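Local coordinates for protein squalene synthase HpnC (Alicyclobacillus acidocaldarius subsp. acidocaldarius, PDB 4HD1) that probably takes part in making squalene from farnesyl diphosphate, probably by converting presqualene diphosphate to hydroxysqualene, at residues A[15-29]-A[42-56]. Numbering follows the deposited sequence.
Sequences FEVCRRLTRSHYENF and PHFYSVYAFCRGVDD. With SO4 (sulfate ion), chain B.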
loop_
_atom_site.group_PDB
_atom_site.type_symbol
_atom_site.label_atom_id
_atom_site.label_comp_id
_atom_site.label_asym_id
_atom_site.label_seq_id
_atom_site.Cartn_x
_atom_site.Cartn_y
_atom_site.Cartn_z
ATOM N N PHE A 15 -14.332 2.400 17.155
ATOM C CA PHE A 15 -12.945 1.977 17.006
ATOM C C PHE A 15 -12.791 0.466 17.190
ATOM O O PHE A 15 -11.920 -0.153 16.571
ATOM C CB PHE A 15 -12.019 2.756 17.947
ATOM C CG PHE A 15 -11.562 4.074 17.382
ATOM C CD1 PHE A 15 -10.477 4.134 16.512
ATOM C CD2 PHE A 15 -12.228 5.258 17.700
ATOM C CE1 PHE A 15 -10.056 5.344 15.978
ATOM C CE2 PHE A 15 -11.808 6.476 17.171
ATOM C CZ PHE A 15 -10.719 6.519 16.309
ATOM N N GLU A 16 -13.644 -0.126 18.026
ATOM C CA GLU A 16 -13.686 -1.580 18.146
ATOM C C GLU A 16 -14.058 -2.249 16.821
ATOM O O GLU A 16 -13.490 -3.292 16.479
ATOM C CB GLU A 16 -14.645 -2.021 19.255
ATOM C CG GLU A 16 -14.738 -3.533 19.434
ATOM C CD GLU A 16 -13.422 -4.187 19.840
ATOM O OE1 GLU A 16 -13.410 -5.424 19.988
ATOM O OE2 GLU A 16 -12.400 -3.485 20.022
ATOM N N VAL A 17 -15.006 -1.653 16.092
ATOM C CA VAL A 17 -15.383 -2.134 14.756
ATOM C C VAL A 17 -14.157 -2.080 13.842
ATOM O O VAL A 17 -13.795 -3.081 13.225
ATOM C CB VAL A 17 -16.567 -1.338 14.140
ATOM C CG1 VAL A 17 -16.874 -1.813 12.727
ATOM C CG2 VAL A 17 -17.824 -1.463 15.000
ATOM N N CYS A 18 -13.501 -0.923 13.786
ATOM C CA CYS A 18 -12.299 -0.759 12.972
ATOM C C CYS A 18 -11.239 -1.793 13.317
ATOM O O CYS A 18 -10.607 -2.356 12.423
ATOM C CB CYS A 18 -11.735 0.639 13.131
ATOM S SG CYS A 18 -12.804 1.894 12.404
ATOM N N ARG A 19 -11.072 -2.058 14.609
ATOM C CA ARG A 19 -10.112 -3.052 15.083
ATOM C C ARG A 19 -10.457 -4.464 14.611
ATOM O O ARG A 19 -9.574 -5.196 14.148
ATOM C CB ARG A 19 -10.013 -3.007 16.606
ATOM C CG ARG A 19 -8.966 -3.929 17.198
ATOM C CD ARG A 19 -9.104 -3.934 18.704
ATOM N NE ARG A 19 -8.006 -4.632 19.359
ATOM C CZ ARG A 19 -8.022 -5.917 19.701
ATOM N NH1 ARG A 19 -9.081 -6.671 19.447
ATOM N NH2 ARG A 19 -6.966 -6.451 20.300
ATOM N N ARG A 20 -11.733 -4.833 14.735
ATOM C CA ARG A 20 -12.238 -6.122 14.238
ATOM C C ARG A 20 -12.041 -6.281 12.736
ATOM O O ARG A 20 -11.505 -7.294 12.284
ATOM C CB ARG A 20 -13.725 -6.290 14.560
ATOM C CG ARG A 20 -14.025 -7.192 15.744
ATOM C CD ARG A 20 -15.408 -7.830 15.627
ATOM N NE ARG A 20 -16.482 -6.840 15.508
ATOM C CZ ARG A 20 -17.102 -6.517 14.373
ATOM N NH1 ARG A 20 -16.778 -7.104 13.226
ATOM N NH2 ARG A 20 -18.056 -5.599 14.383
ATOM N N LEU A 21 -12.488 -5.281 11.972
ATOM C CA LEU A 21 -12.388 -5.306 10.512
ATOM C C LEU A 21 -10.932 -5.437 10.097
ATOM O O LEU A 21 -10.607 -6.192 9.174
ATOM C CB LEU A 21 -13.015 -4.054 9.881
ATOM C CG LEU A 21 -14.504 -3.740 10.144
ATOM C CD1 LEU A 21 -14.894 -2.387 9.548
ATOM C CD2 LEU A 21 -15.457 -4.846 9.680
ATOM N N THR A 22 -10.057 -4.718 10.799
ATOM C CA THR A 22 -8.632 -4.741 10.509
ATOM C C THR A 22 -8.004 -6.100 10.813
ATOM O O THR A 22 -7.379 -6.703 9.932
ATOM C CB THR A 22 -7.889 -3.594 11.228
ATOM O OG1 THR A 22 -8.333 -2.341 10.690
ATOM C CG2 THR A 22 -6.374 -3.720 11.057
ATOM N N ARG A 23 -8.187 -6.591 12.037
ATOM C CA ARG A 23 -7.573 -7.857 12.449
ATOM C C ARG A 23 -8.034 -9.056 11.618
ATOM O O ARG A 23 -7.237 -9.945 11.329
ATOM C CB ARG A 23 -7.761 -8.107 13.950
ATOM C CG ARG A 23 -6.934 -7.168 14.819
ATOM C CD ARG A 23 -7.141 -7.410 16.309
ATOM N NE ARG A 23 -6.306 -8.497 16.827
ATOM C CZ ARG A 23 -6.767 -9.654 17.307
ATOM N NH1 ARG A 23 -8.072 -9.906 17.353
ATOM N NH2 ARG A 23 -5.912 -10.567 17.751
ATOM N N SER A 24 -9.299 -9.066 11.206
ATOM C CA SER A 24 -9.816 -10.165 10.392
ATOM C C SER A 24 -9.345 -10.101 8.935
ATOM O O SER A 24 -9.176 -11.137 8.297
ATOM C CB SER A 24 -11.342 -10.221 10.446
ATOM O OG SER A 24 -11.917 -9.312 9.522
ATOM N N HIS A 25 -9.139 -8.892 8.416
ATOM C CA HIS A 25 -8.726 -8.707 7.018
ATOM C C HIS A 25 -7.238 -8.828 6.802
ATOM O O HIS A 25 -6.803 -9.398 5.803
ATOM C CB HIS A 25 -9.240 -7.376 6.468
ATOM C CG HIS A 25 -8.988 -7.182 4.987
ATOM N ND1 HIS A 25 -9.740 -7.775 4.041
ATOM C CD2 HIS A 25 -8.036 -6.419 4.311
ATOM C CE1 HIS A 25 -9.289 -7.418 2.821
ATOM N NE2 HIS A 25 -8.248 -6.588 2.988
ATOM N N TYR A 26 -6.442 -8.290 7.723
ATOM C CA TYR A 26 -4.983 -8.313 7.586
ATOM C C TYR A 26 -4.360 -9.334 8.535
ATOM O O TYR A 26 -4.242 -9.086 9.738
ATOM C CB TYR A 26 -4.382 -6.915 7.817
ATOM C CG TYR A 26 -4.874 -5.841 6.859
ATOM C CD1 TYR A 26 -4.210 -5.595 5.653
ATOM C CD2 TYR A 26 -5.998 -5.066 7.162
ATOM C CE1 TYR A 26 -4.656 -4.613 4.777
ATOM C CE2 TYR A 26 -6.450 -4.083 6.295
ATOM C CZ TYR A 26 -5.779 -3.862 5.104
ATOM O OH TYR A 26 -6.225 -2.888 4.238
ATOM N N GLU A 27 -3.961 -10.478 7.983
ATOM C CA GLU A 27 -3.437 -11.595 8.775
ATOM C C GLU A 27 -2.181 -11.245 9.568
ATOM O O GLU A 27 -1.954 -11.789 10.645
ATOM C CB GLU A 27 -3.191 -12.838 7.904
ATOM C CG GLU A 27 -2.380 -12.611 6.631
ATOM C CD GLU A 27 -3.248 -12.411 5.396
ATOM O OE1 GLU A 27 -4.040 -11.443 5.361
ATOM O OE2 GLU A 27 -3.130 -13.218 4.449
ATOM N N ASN A 28 -1.380 -10.327 9.043
ATOM C CA ASN A 28 -0.109 -9.995 9.662
ATOM C C ASN A 28 -0.101 -8.698 10.458
ATOM O O ASN A 28 0.966 -8.133 10.703
ATOM C CB ASN A 28 0.986 -9.963 8.599
ATOM C CG ASN A 28 1.429 -11.347 8.189
ATOM O OD1 ASN A 28 1.946 -12.108 9.007
ATOM N ND2 ASN A 28 1.231 -11.684 6.918
ATOM N N PHE A 29 -1.274 -8.238 10.886
ATOM C CA PHE A 29 -1.368 -6.903 11.466
ATOM C C PHE A 29 -0.575 -6.700 12.755
ATOM O O PHE A 29 -0.121 -5.590 13.031
ATOM C CB PHE A 29 -2.810 -6.438 11.637
ATOM C CG PHE A 29 -2.935 -4.950 11.738
ATOM C CD1 PHE A 29 -3.136 -4.335 12.967
ATOM C CD2 PHE A 29 -2.800 -4.156 10.605
ATOM C CE1 PHE A 29 -3.226 -2.955 13.059
ATOM C CE2 PHE A 29 -2.891 -2.777 10.692
ATOM C CZ PHE A 29 -3.107 -2.175 11.920
ATOM N N PRO A 42 -5.201 3.042 17.707
ATOM C CA PRO A 42 -6.566 3.246 17.199
ATOM C C PRO A 42 -6.605 3.902 15.817
ATOM O O PRO A 42 -7.491 3.595 15.005
ATOM C CB PRO A 42 -7.191 4.186 18.237
ATOM C CG PRO A 42 -6.470 3.862 19.493
ATOM C CD PRO A 42 -5.047 3.627 19.055
ATOM N N HIS A 43 -5.641 4.781 15.553
ATOM C CA HIS A 43 -5.562 5.449 14.262
ATOM C C HIS A 43 -5.095 4.512 13.179
ATOM O O HIS A 43 -5.494 4.650 12.018
ATOM C CB HIS A 43 -4.700 6.694 14.374
ATOM C CG HIS A 43 -5.126 7.610 15.499
ATOM N ND1 HIS A 43 -6.346 8.188 15.538
ATOM C CD2 HIS A 43 -4.459 8.015 16.657
ATOM C CE1 HIS A 43 -6.455 8.929 16.659
ATOM N NE2 HIS A 43 -5.299 8.821 17.344
ATOM N N PHE A 44 -4.267 3.532 13.542
ATOM C CA PHE A 44 -3.910 2.472 12.601
ATOM C C PHE A 44 -5.157 1.651 12.227
ATOM O O PHE A 44 -5.382 1.378 11.043
ATOM C CB PHE A 44 -2.750 1.609 13.131
ATOM C CG PHE A 44 -1.388 2.136 12.750
ATOM C CD1 PHE A 44 -0.891 3.313 13.314
ATOM C CD2 PHE A 44 -0.607 1.474 11.804
ATOM C CE1 PHE A 44 0.358 3.808 12.949
ATOM C CE2 PHE A 44 0.643 1.960 11.435
ATOM C CZ PHE A 44 1.123 3.129 12.008
ATOM N N TYR A 45 -5.983 1.311 13.223
ATOM C CA TYR A 45 -7.185 0.520 12.989
ATOM C C TYR A 45 -8.177 1.236 12.083
ATOM O O TYR A 45 -8.741 0.613 11.181
ATOM C CB TYR A 45 -7.858 0.090 14.298
ATOM C CG TYR A 45 -7.016 -0.832 15.153
ATOM C CD1 TYR A 45 -6.423 -1.977 14.614
ATOM C CD2 TYR A 45 -6.821 -0.569 16.509
ATOM C CE1 TYR A 45 -5.653 -2.824 15.395
ATOM C CE2 TYR A 45 -6.051 -1.414 17.302
ATOM C CZ TYR A 45 -5.467 -2.538 16.740
ATOM O OH TYR A 45 -4.699 -3.379 17.517
ATOM N N SER A 46 -8.370 2.537 12.291
ATOM C CA SER A 46 -9.329 3.276 11.460
ATOM C C SER A 46 -8.828 3.496 10.026
ATOM O O SER A 46 -9.612 3.442 9.075
ATOM C CB SER A 46 -9.729 4.604 12.104
ATOM O OG SER A 46 -8.607 5.449 12.260
ATOM N N VAL A 47 -7.526 3.734 9.869
ATOM C CA VAL A 47 -6.950 3.912 8.538
ATOM C C VAL A 47 -6.969 2.593 7.772
ATOM O O VAL A 47 -7.332 2.555 6.590
ATOM C CB VAL A 47 -5.534 4.504 8.597
ATOM C CG1 VAL A 47 -4.856 4.420 7.239
ATOM C CG2 VAL A 47 -5.604 5.949 9.068
ATOM N N TYR A 48 -6.608 1.511 8.455
ATOM C CA TYR A 48 -6.629 0.198 7.827
ATOM C C TYR A 48 -8.034 -0.311 7.517
ATOM O O TYR A 48 -8.233 -0.922 6.459
ATOM C CB TYR A 48 -5.789 -0.809 8.611
ATOM C CG TYR A 48 -4.332 -0.731 8.220
ATOM C CD1 TYR A 48 -3.825 -1.519 7.184
ATOM C CD2 TYR A 48 -3.461 0.161 8.851
ATOM C CE1 TYR A 48 -2.490 -1.441 6.808
ATOM C CE2 TYR A 48 -2.121 0.246 8.483
ATOM C CZ TYR A 48 -1.644 -0.559 7.465
ATOM O OH TYR A 48 -0.323 -0.482 7.090
ATOM N N ALA A 49 -9.005 -0.041 8.395
ATOM C CA ALA A 49 -10.405 -0.351 8.082
ATOM C C ALA A 49 -10.832 0.403 6.825
ATOM O O ALA A 49 -11.487 -0.162 5.960
ATOM C CB ALA A 49 -11.339 -0.038 9.246
ATOM N N PHE A 50 -10.433 1.667 6.699
ATOM C CA PHE A 50 -10.696 2.410 5.468
ATOM C C PHE A 50 -10.124 1.704 4.224
ATOM O O PHE A 50 -10.813 1.590 3.211
ATOM C CB PHE A 50 -10.186 3.854 5.560
ATOM C CG PHE A 50 -10.217 4.583 4.240
ATOM C CD1 PHE A 50 -11.354 5.290 3.843
ATOM C CD2 PHE A 50 -9.123 4.535 3.379
ATOM C CE1 PHE A 50 -11.391 5.946 2.624
ATOM C CE2 PHE A 50 -9.157 5.182 2.155
ATOM C CZ PHE A 50 -10.292 5.889 1.778
ATOM N N CYS A 51 -8.876 1.239 4.301
ATOM C CA CYS A 51 -8.244 0.528 3.178
ATOM C C CYS A 51 -8.941 -0.803 2.869
ATOM O O CYS A 51 -9.088 -1.169 1.706
ATOM C CB CYS A 51 -6.756 0.282 3.438
ATOM S SG CYS A 51 -5.775 1.782 3.641
ATOM N N ARG A 52 -9.359 -1.518 3.915
ATOM C CA ARG A 52 -10.139 -2.740 3.751
ATOM C C ARG A 52 -11.402 -2.456 2.932
ATOM O O ARG A 52 -11.767 -3.237 2.053
ATOM C CB ARG A 52 -10.509 -3.346 5.111
ATOM C CG ARG A 52 -11.371 -4.602 5.017
ATOM C CD ARG A 52 -12.379 -4.699 6.153
ATOM N NE ARG A 52 -13.442 -5.658 5.849
ATOM C CZ ARG A 52 -13.542 -6.882 6.365
ATOM N NH1 ARG A 52 -12.643 -7.326 7.239
ATOM N NH2 ARG A 52 -14.551 -7.667 6.009
ATOM N N GLY A 53 -12.050 -1.331 3.227
ATOM C CA GLY A 53 -13.253 -0.906 2.513
ATOM C C GLY A 53 -13.010 -0.736 1.026
ATOM O O GLY A 53 -13.843 -1.127 0.217
ATOM N N VAL A 54 -11.864 -0.163 0.663
ATOM C CA VAL A 54 -11.498 -0.022 -0.752
ATOM C C VAL A 54 -11.176 -1.386 -1.382
ATOM O O VAL A 54 -11.577 -1.651 -2.516
ATOM C CB VAL A 54 -10.329 0.972 -0.981
ATOM C CG1 VAL A 54 -10.196 1.311 -2.464
ATOM C CG2 VAL A 54 -10.527 2.250 -0.175
ATOM N N ASP A 55 -10.468 -2.244 -0.645
ATOM C CA ASP A 55 -10.167 -3.605 -1.110
ATOM C C ASP A 55 -11.428 -4.396 -1.454
ATOM O O ASP A 55 -11.500 -5.021 -2.510
ATOM C CB ASP A 55 -9.345 -4.377 -0.072
ATOM C CG ASP A 55 -7.891 -3.920 -0.002
ATOM O OD1 ASP A 55 -7.465 -3.098 -0.843
ATOM O OD2 ASP A 55 -7.169 -4.397 0.902
ATOM N N ASP A 56 -12.418 -4.353 -0.563
ATOM C CA ASP A 56 -13.677 -5.092 -0.730
ATOM C C ASP A 56 -14.450 -4.720 -1.997
ATOM O O ASP A 56 -15.260 -5.506 -2.494
ATOM C CB ASP A 56 -14.573 -4.908 0.498
ATOM C CG ASP A 56 -14.112 -5.730 1.687
ATOM O OD1 ASP A 56 -13.102 -6.458 1.574
ATOM O OD2 ASP A 56 -14.767 -5.652 2.745
HETATM S S SO4 B . -4.904 -3.218 20.954
HETATM O O1 SO4 B . -4.492 -2.564 22.228
HETATM O O2 SO4 B . -6.330 -2.896 20.640
HETATM O O3 SO4 B . -4.097 -2.735 19.799
HETATM O O4 SO4 B . -4.673 -4.687 21.166
#
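Within the all-helical isoprenoid synthase fold, helix 15-25 crosses helix 42-56 at 62°, and Tyr45 packs as a knob among Cys18, Arg19, Thr22 and Phe29. Arg19 CG lies over the Tyr45 ring face, 3.7 Å from its centroid; with CG anti to the backbone N (chi1 -176°) and the chain extended, Arg19 runs alongside the ring to a sulfate, probably from the crystallisation liquor, which accepts from NE at 2.7 Å (O2) and from NH2 (O4). Phe29 CE1 meets Tyr45 CE1 at 3.4 Å, rim to rim. With an alanine here in place of Tyr45, the Arg19 chain would probably lose its support and a gap open beside Phe29. Phe29 also presents its CE2 edge to the Tyr48 face, while the CD1 edge of Tyr48 meets the Tyr26 face, 3.7 Å from Tyr26 CZ. Helix 42-56 carries at its C-terminal end Asp55 and Asp56, the first aspartates of the family's aspartate-rich motif, which binds magnesium in relatives. Asp55 OD2 accepts from His25 NE2 (3.2 Å) on its anti lone pair. Arg52 lays CG over the imidazole face, then sends NH1 to Leu21 O, 3.0 Å away in the carbonyl plane, and weakly to Ser24 OG; its NE keeps a weak, long salt bridge with Asp56 OD2 (3.4 Å).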